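Local coordinates for protein isomaltodextranase (Arthrobacter globiformis, PDB 5AWO) that hydrolyses (1->6)-alpha-D-glucosidic linkages in dextran-like polysaccharides, releasing successive isomaltose units from the non-reducing ends of the chains, at residues Thr473-Ala478 and Trp605-Met610; Tyr528-Arg533 and Gly578-Asp583. All coordinates share one frame; numbering follows the deposited sequence.

Contact 1: Thr473-Ala478 and Trp605-Met610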
# COMPACT_ATOMS: atom_id res chain seq x y z
N THR A 473 -16.15 -6.01 -24.34
CA THR A 473 -16.42 -6.77 -23.11
C THR A 473 -15.15 -6.96 -22.29
O THR A 473 -14.21 -7.62 -22.74
CB THR A 473 -17.04 -8.14 -23.41
OG1 THR A 473 -18.32 -7.96 -24.03
CG2 THR A 473 -17.22 -8.94 -22.13
N THR A 474 -15.15 -6.40 -21.09
CA THR A 474 -14.01 -6.51 -20.17
C THR A 474 -14.45 -7.21 -18.89
O THR A 474 -15.33 -6.70 -18.18
CB THR A 474 -13.49 -5.12 -19.81
OG1 THR A 474 -13.31 -4.34 -21.00
CG2 THR A 474 -12.15 -5.22 -19.07
N ARG A 475 -13.82 -8.35 -18.58
CA ARG A 475 -14.09 -9.09 -17.34
C ARG A 475 -13.06 -8.75 -16.24
O ARG A 475 -11.85 -8.85 -16.47
CB ARG A 475 -14.09 -10.60 -17.57
CG ARG A 475 -14.37 -11.42 -16.32
CD ARG A 475 -14.37 -12.90 -16.53
NE ARG A 475 -15.47 -13.32 -17.41
CZ ARG A 475 -15.71 -14.59 -17.74
NH1 ARG A 475 -14.95 -15.60 -17.31
NH2 ARG A 475 -16.74 -14.85 -18.56
N TYR A 476 -13.58 -8.46 -15.05
CA TYR A 476 -12.81 -8.22 -13.82
C TYR A 476 -13.14 -9.28 -12.78
O TYR A 476 -14.19 -9.22 -12.14
CB TYR A 476 -13.15 -6.84 -13.26
CG TYR A 476 -12.87 -5.73 -14.22
CD1 TYR A 476 -13.78 -5.40 -15.21
CD2 TYR A 476 -11.66 -5.03 -14.18
CE1 TYR A 476 -13.52 -4.37 -16.10
CE2 TYR A 476 -11.39 -3.99 -15.06
CZ TYR A 476 -12.32 -3.68 -16.04
OH TYR A 476 -12.03 -2.64 -16.90
N PRO A 477 -12.25 -10.27 -12.59
CA PRO A 477 -12.44 -11.28 -11.56
C PRO A 477 -12.40 -10.72 -10.14
O PRO A 477 -11.51 -9.94 -9.80
CB PRO A 477 -11.26 -12.23 -11.78
CG PRO A 477 -10.94 -12.06 -13.23
CD PRO A 477 -11.08 -10.60 -13.43
N ALA A 478 -13.37 -11.08 -9.31
CA ALA A 478 -13.46 -10.51 -7.96
C ALA A 478 -12.31 -10.98 -7.07
O ALA A 478 -11.89 -10.24 -6.17
CB ALA A 478 -14.80 -10.86 -7.32
N TRP A 605 -17.35 -12.32 -10.65
CA TRP A 605 -16.79 -11.29 -11.49
C TRP A 605 -17.79 -10.24 -11.87
O TRP A 605 -19.00 -10.45 -11.67
CB TRP A 605 -16.11 -11.87 -12.74
CG TRP A 605 -16.87 -12.87 -13.63
CD1 TRP A 605 -16.58 -14.17 -13.80
CD2 TRP A 605 -17.97 -12.60 -14.54
NE1 TRP A 605 -17.42 -14.76 -14.74
CE2 TRP A 605 -18.28 -13.81 -15.20
CE3 TRP A 605 -18.72 -11.46 -14.85
CZ2 TRP A 605 -19.32 -13.91 -16.14
CZ3 TRP A 605 -19.76 -11.56 -15.79
CH2 TRP A 605 -20.03 -12.78 -16.41
N ILE A 606 -17.31 -9.10 -12.32
CA ILE A 606 -18.12 -8.17 -13.10
C ILE A 606 -17.60 -8.12 -14.54
O ILE A 606 -16.43 -8.42 -14.81
CB ILE A 606 -18.22 -6.75 -12.50
CG1 ILE A 606 -16.87 -6.01 -12.55
CG2 ILE A 606 -18.75 -6.80 -11.07
CD1 ILE A 606 -17.00 -4.54 -12.23
N GLU A 607 -18.48 -7.76 -15.46
CA GLU A 607 -18.12 -7.50 -16.85
C GLU A 607 -18.68 -6.17 -17.27
O GLU A 607 -19.81 -5.81 -16.89
CB GLU A 607 -18.64 -8.60 -17.76
CG GLU A 607 -17.69 -9.77 -17.88
CD GLU A 607 -18.16 -10.81 -18.86
OE1 GLU A 607 -19.18 -10.56 -19.56
OE2 GLU A 607 -17.50 -11.87 -18.93
N LEU A 608 -17.88 -5.41 -18.01
CA LEU A 608 -18.31 -4.16 -18.60
C LEU A 608 -18.19 -4.27 -20.11
O LEU A 608 -17.31 -4.98 -20.62
CB LEU A 608 -17.47 -2.98 -18.11
CG LEU A 608 -17.78 -2.40 -16.74
CD1 LEU A 608 -19.15 -1.73 -16.73
CD2 LEU A 608 -17.66 -3.46 -15.65
N ASP A 609 -19.09 -3.57 -20.81
CA ASP A 609 -18.99 -3.38 -22.25
C ASP A 609 -18.69 -1.92 -22.50
O ASP A 609 -19.58 -1.08 -22.47
CB ASP A 609 -20.31 -3.77 -22.94
CG ASP A 609 -20.68 -5.22 -22.73
OD1 ASP A 609 -19.78 -6.07 -22.51
OD2 ASP A 609 -21.88 -5.52 -22.79
N MET A 610 -17.41 -1.60 -22.74
CA MET A 610 -16.98 -0.22 -22.90
C MET A 610 -16.83 0.13 -24.37
O MET A 610 -17.03 -0.72 -25.24
CB MET A 610 -15.69 0.06 -22.11
CG MET A 610 -14.50 -0.85 -22.40
SD MET A 610 -13.09 -0.48 -21.33
CE MET A 610 -13.67 -1.13 -19.75
OXT MET A 610 -16.54 1.27 -24.73
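Arg-475 lays its guanidinium flat on the indole of Trp-605 and, within its own plane, reaches the carboxylate of Glu-607. The two planes in the stack differ by only 9°, with Trp-605 NE1 3.5 Å from Arg-475 CZ; the charge sits off-centre over the five-membered ring, while CD of the arginine covers that ring's face in a CH-pi contact. The indole N-H itself is hydrogen-bonded to Asp-497 OD2. The grip on Glu-607 is side-on: Arg-475 NE and NH2 both donate to Glu-607 OE2, NE at 2.9 Å to the oxygen's anti lone pair and NH2 nearly along the C-O bond. A bend at chi3 (-66°), after an extended start, swings the guanidinium across to the neighbouring strand. With an alanine here, the indole face would probably lose its cover and Glu-607 OE2 the two N-H groups that the arginine gives it.

Further along the same face, Thr-473 and Asp-609 point the same way side by side, Thr-473 OG1 lying 2.8 Å from Asp-609 OD1. On the other face Tyr-476 CB rests against Ile-606 CG1 at 3.9 Å, and the methyl CE of Met-610 comes to 3.6 Å from Tyr-476 OH, a hydroxyl hydrogen-bonded to Pro-401 O. Between the faces, antiparallel backbone bonds join Thr-474 to Leu-608 and Tyr-476 to Ile-606 in both directions.

Within the CBM35 module, this pairs strand 473-477 with the C-terminal strand 601-609 of the chain. Strand 526-535 flanks strand 601-609, and its Arg-531 forms salt bridges with Glu-607 and Asp-609. Tyr-476 and Ile-606 face Phe-518 of strand 515-522, in the opposing sheet of the beta sandwich, while Tyr-476 and Pro-477 also touch Gln-399 of strand 395-399.

Contact 2: Tyr528-Arg533 and Gly578-Asp583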
# COMPACT_ATOMS: atom_id res chain seq x y z
N TYR A 528 -22.98 2.85 -19.29
CA TYR A 528 -22.39 1.60 -19.81
C TYR A 528 -23.10 0.36 -19.25
O TYR A 528 -23.62 0.39 -18.13
CB TYR A 528 -20.87 1.53 -19.48
CG TYR A 528 -20.01 2.67 -20.02
CD1 TYR A 528 -19.98 3.90 -19.39
CD2 TYR A 528 -19.19 2.51 -21.14
CE1 TYR A 528 -19.20 4.94 -19.86
CE2 TYR A 528 -18.40 3.55 -21.63
CZ TYR A 528 -18.41 4.77 -20.98
OH TYR A 528 -17.64 5.86 -21.42
N ALA A 529 -23.10 -0.73 -20.02
CA ALA A 529 -23.71 -2.03 -19.64
C ALA A 529 -22.84 -2.94 -18.73
O ALA A 529 -21.76 -3.39 -19.14
CB ALA A 529 -24.10 -2.80 -20.88
N ILE A 530 -23.35 -3.28 -17.55
CA ILE A 530 -22.60 -4.10 -16.58
C ILE A 530 -23.27 -5.44 -16.28
O ILE A 530 -24.50 -5.53 -16.26
CB ILE A 530 -22.34 -3.33 -15.28
CG1 ILE A 530 -21.54 -4.17 -14.28
CG2 ILE A 530 -23.65 -2.86 -14.63
CD1 ILE A 530 -20.88 -3.34 -13.21
N ARG A 531 -22.46 -6.48 -16.03
CA ARG A 531 -22.94 -7.79 -15.61
C ARG A 531 -22.22 -8.26 -14.34
O ARG A 531 -21.05 -7.93 -14.15
CB ARG A 531 -22.76 -8.82 -16.73
CG ARG A 531 -23.70 -8.62 -17.93
CD ARG A 531 -23.46 -9.65 -19.03
NE ARG A 531 -22.15 -9.51 -19.67
CZ ARG A 531 -21.79 -8.54 -20.52
NH1 ARG A 531 -22.65 -7.57 -20.87
NH2 ARG A 531 -20.56 -8.53 -21.02
N TYR A 532 -22.92 -9.03 -13.51
CA TYR A 532 -22.39 -9.54 -12.24
C TYR A 532 -22.62 -11.05 -12.17
O TYR A 532 -23.77 -11.51 -12.12
CB TYR A 532 -23.12 -8.89 -11.05
CG TYR A 532 -23.30 -7.39 -11.07
CD1 TYR A 532 -24.36 -6.79 -11.76
CD2 TYR A 532 -22.47 -6.55 -10.32
CE1 TYR A 532 -24.53 -5.42 -11.74
CE2 TYR A 532 -22.63 -5.18 -10.30
CZ TYR A 532 -23.67 -4.60 -11.01
OH TYR A 532 -23.81 -3.22 -10.97
N ARG A 533 -21.55 -11.86 -12.18
CA ARG A 533 -21.71 -13.29 -11.99
C ARG A 533 -21.66 -13.58 -10.50
O ARG A 533 -20.68 -13.22 -9.83
CB ARG A 533 -20.68 -14.14 -12.75
CG ARG A 533 -21.02 -15.62 -12.77
CD ARG A 533 -20.16 -16.43 -13.73
NE ARG A 533 -20.71 -17.77 -13.97
CZ ARG A 533 -20.26 -18.92 -13.46
NH1 ARG A 533 -19.20 -18.97 -12.65
NH2 ARG A 533 -20.86 -20.06 -13.78
N GLY A 578 -27.17 -5.04 -15.48
CA GLY A 578 -27.40 -3.70 -15.07
C GLY A 578 -26.86 -2.66 -16.01
O GLY A 578 -26.29 -2.97 -17.06
N THR A 579 -27.05 -1.42 -15.60
CA THR A 579 -26.58 -0.25 -16.30
C THR A 579 -25.90 0.62 -15.27
O THR A 579 -26.46 0.89 -14.21
CB THR A 579 -27.75 0.53 -16.91
OG1 THR A 579 -28.29 -0.21 -18.00
CG2 THR A 579 -27.31 1.90 -17.42
N ILE A 580 -24.71 1.09 -15.60
CA ILE A 580 -23.95 1.91 -14.69
C ILE A 580 -23.43 3.11 -15.47
O ILE A 580 -22.98 2.96 -16.61
CB ILE A 580 -22.83 1.07 -14.03
CG1 ILE A 580 -22.21 1.82 -12.85
CG2 ILE A 580 -21.77 0.67 -15.05
CD1 ILE A 580 -21.32 0.94 -11.99
N THR A 581 -23.56 4.30 -14.90
CA THR A 581 -23.01 5.49 -15.53
C THR A 581 -21.54 5.59 -15.13
O THR A 581 -21.25 5.85 -13.96
CB THR A 581 -23.83 6.78 -15.20
OG1 THR A 581 -23.95 7.02 -13.79
CG2 THR A 581 -25.23 6.65 -15.79
N LEU A 582 -20.64 5.34 -16.10
CA LEU A 582 -19.17 5.49 -15.94
C LEU A 582 -18.67 6.69 -16.73
O LEU A 582 -19.20 7.00 -17.81
CB LEU A 582 -18.42 4.23 -16.39
CG LEU A 582 -18.85 2.89 -15.82
CD1 LEU A 582 -18.16 1.75 -16.54
CD2 LEU A 582 -18.61 2.82 -14.32
N ASP A 583 -17.67 7.38 -16.21
CA ASP A 583 -17.10 8.56 -16.86
C ASP A 583 -15.85 8.13 -17.63
O ASP A 583 -15.35 7.04 -17.41
CB ASP A 583 -16.81 9.69 -15.84
CG ASP A 583 -18.06 10.49 -15.43
OD1 ASP A 583 -19.12 10.30 -16.05
OD2 ASP A 583 -18.01 11.35 -14.48
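With chi1 at -59°, Tyr-528 turns its ring to the backbone N side, where the ring edge slides alongside Leu-582; CG of Leu-582 likewise stands opposite its own carbonyl carbon (chi1 -52°). Tyr-528 CD1 consequently lies 3.4 Å from Leu-582 CB, and the neighbouring CE1 meets Leu-582 O in the plane of the ring, 2.9 Å away. The carbonyl thus faces the ring's C-H rim. Ile-530 and Ile-580 both send CG2 between the backbone N and carbonyl carbon, and these methyls meet at 4.0 Å on the side of the sheet that also carries Tyr-528.

Gly-578, opposite Ile-530, lets the isoleucine's CG2 settle 3.5 Å from the glycine's own C atom; a beta carbon there would sit tightly against this methyl. Two hydrogen-bonded antiparallel pairs, Tyr-528 with Ile-580 and Ile-530 with Gly-578, knit the backbones together. The strand axes of the two short segments run at 128° to each other, well short of strictly antiparallel.

Strand 526-535 stands between strands 574-582 and 601-609 in one sheet of the sandwich. Ile-530 and Leu-582 touch Leu-608 of strand 601-609, while Ile-580 and Leu-582 pack on Ala-548 of strand 542-549 and Val-589 of strand 585-592 in the opposing sheet.

Both contacts belong to one antiparallel sheet of the carbohydrate-binding module, their centres about 9 Å apart, with strands 601-609 and 526-535 running next to each other. Contact 1 is the more buried, although it is rich in polar groups: one face carries charges and an arginine-tryptophan stack, the other mostly apolar side chains. Contact 2 is partly buried, relying on aliphatic groups and a tyrosine edge inside the sandwich, with Ala-529 and Thr-579 turned to the more open face. Arg-531 couples them: its NH2 lies 2.9 Å from Glu-607 OE1, so Glu-607 is held by arginines from the strands on either side of its own.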